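Local coordinates for structural polyprotein, VP1 (Israeli acute paralysis virus, PDB 5CDD) that probably serves as a structural protein of the viral capsid, one of the chains that build the pentamers of the shell, at residues D26-M29 / E34-V37. Numbering follows the deposited sequence.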
loop_
_atom_site.group_PDB
_atom_site.type_symbol
_atom_site.label_atom_id
_atom_site.label_comp_id
_atom_site.label_asym_id
_atom_site.label_seq_id
_atom_site.Cartn_x
_atom_site.Cartn_y
_atom_site.Cartn_z
ATOM N N ASP A 26 -30.424 -20.931 11.007
ATOM C CA ASP A 26 -31.488 -20.001 10.686
ATOM C C ASP A 26 -31.969 -19.306 11.933
ATOM O O ASP A 26 -32.308 -18.131 11.907
ATOM C CB ASP A 26 -32.664 -20.719 10.049
ATOM C CG ASP A 26 -33.081 -20.074 8.770
ATOM O OD1 ASP A 26 -32.409 -20.337 7.755
ATOM O OD2 ASP A 26 -34.053 -19.290 8.780
ATOM N N VAL A 27 -31.980 -20.038 13.038
ATOM C CA VAL A 27 -32.452 -19.480 14.287
ATOM C C VAL A 27 -31.495 -18.510 14.949
ATOM O O VAL A 27 -31.925 -17.539 15.557
ATOM C CB VAL A 27 -32.765 -20.569 15.306
ATOM C CG1 VAL A 27 -33.630 -19.990 16.366
ATOM C CG2 VAL A 27 -33.462 -21.732 14.648
ATOM N N LEU A 28 -30.201 -18.774 14.847
ATOM C CA LEU A 28 -29.221 -17.902 15.468
ATOM C C LEU A 28 -29.139 -16.593 14.715
ATOM O O LEU A 28 -28.753 -15.569 15.276
ATOM C CB LEU A 28 -27.851 -18.573 15.489
ATOM C CG LEU A 28 -27.473 -19.400 16.719
ATOM C CD1 LEU A 28 -28.489 -20.482 16.971
ATOM C CD2 LEU A 28 -26.106 -20.004 16.497
ATOM N N MET A 29 -29.508 -16.634 13.439
ATOM C CA MET A 29 -29.481 -15.449 12.590
ATOM C C MET A 29 -30.661 -14.530 12.866
ATOM O O MET A 29 -30.679 -13.377 12.431
ATOM C CB MET A 29 -29.490 -15.855 11.114
ATOM C CG MET A 29 -28.216 -16.536 10.657
ATOM S SD MET A 29 -26.783 -15.468 10.889
ATOM C CE MET A 29 -26.954 -14.369 9.491
ATOM N N GLU A 34 -24.682 -14.851 17.016
ATOM C CA GLU A 34 -23.358 -15.421 17.239
ATOM C C GLU A 34 -23.502 -16.934 17.310
ATOM O O GLU A 34 -24.587 -17.443 17.587
ATOM C CB GLU A 34 -22.761 -14.875 18.536
ATOM C CG GLU A 34 -23.536 -15.247 19.782
ATOM C CD GLU A 34 -23.199 -14.362 20.964
ATOM O OE1 GLU A 34 -23.633 -14.683 22.089
ATOM O OE2 GLU A 34 -22.508 -13.340 20.767
ATOM N N PHE A 35 -22.413 -17.656 17.067
ATOM C CA PHE A 35 -22.479 -19.110 17.076
ATOM C C PHE A 35 -21.439 -19.780 17.974
ATOM O O PHE A 35 -20.350 -20.132 17.522
ATOM C CB PHE A 35 -22.355 -19.616 15.632
ATOM C CG PHE A 35 -22.568 -21.099 15.474
ATOM C CD1 PHE A 35 -23.437 -21.794 16.316
ATOM C CD2 PHE A 35 -21.934 -21.795 14.447
ATOM C CE1 PHE A 35 -23.672 -23.158 16.138
ATOM C CE2 PHE A 35 -22.162 -23.159 14.258
ATOM C CZ PHE A 35 -23.033 -23.841 15.107
ATOM N N ILE A 36 -21.787 -19.954 19.247
ATOM C CA ILE A 36 -20.899 -20.596 20.216
ATOM C C ILE A 36 -20.785 -22.079 19.868
ATOM O O ILE A 36 -21.779 -22.808 19.902
ATOM C CB ILE A 36 -21.452 -20.463 21.647
ATOM C CG1 ILE A 36 -21.679 -18.988 21.981
ATOM C CG2 ILE A 36 -20.485 -21.086 22.639
ATOM C CD1 ILE A 36 -22.269 -18.751 23.355
ATOM N N VAL A 37 -19.573 -22.523 19.545
ATOM C CA VAL A 37 -19.342 -23.911 19.158
ATOM C C VAL A 37 -18.310 -24.655 20.005
ATOM O O VAL A 37 -18.384 -25.876 20.146
ATOM C CB VAL A 37 -18.908 -23.986 17.681
ATOM C CG1 VAL A 37 -18.566 -25.416 17.301
ATOM C CG2 VAL A 37 -20.017 -23.461 16.798
#
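Glu-34 OE2 accepts hydrogen bonds from three donors of a neighbouring capsid chain, Asn-38 ND2 and the backbone N atoms of Asp-35 and Tyr-34, while OE1 pairs with Tyr-148 OH of a second copy of VP1. With both carboxylate oxygens bonded across subunit boundaries, the acid is probably stabilised as the anion. This is the N-terminal region of a capsid protein whose two antiparallel sheets fit a viral jelly roll: the chain leaves helix 20-31 and its loop passes beside Leu-28 near the helix end on the way to strand 47-55. How close the approach is can be read from the Leu-28 CA to Glu-34 CA separation of 6.6 Å. The Glu-34 side chain leaves its CA on the side away from the helix, so the residue meets Leu-28 through its main chain, with Glu-34 O 3.6 Å from Leu-28 CG and 3.2 Å from Leu-28 CD2. The last is van der Waals contact, and the 128 Å² buried between the segments comes largely from Leu-28, with smaller shares from Glu-34 and Phe-35. Leu-28 points at the loop and delivers its CD2 methyl slantwise to the Phe-35 ring, nearest CD1 at 3.2 Å. Phe-35 CG lies anti to its own N (chi1 -173°) and beside its own carbonyl carbon. A different neighbouring chain packs Phe-213 on Leu-28 and Val-268 on Phe-35, extending the apolar cluster between subunits. On the side of the ring plane opposite to the Leu-28 methyl, Val-37 CG2 sits over the ring centre, 3.3 Å above the plane.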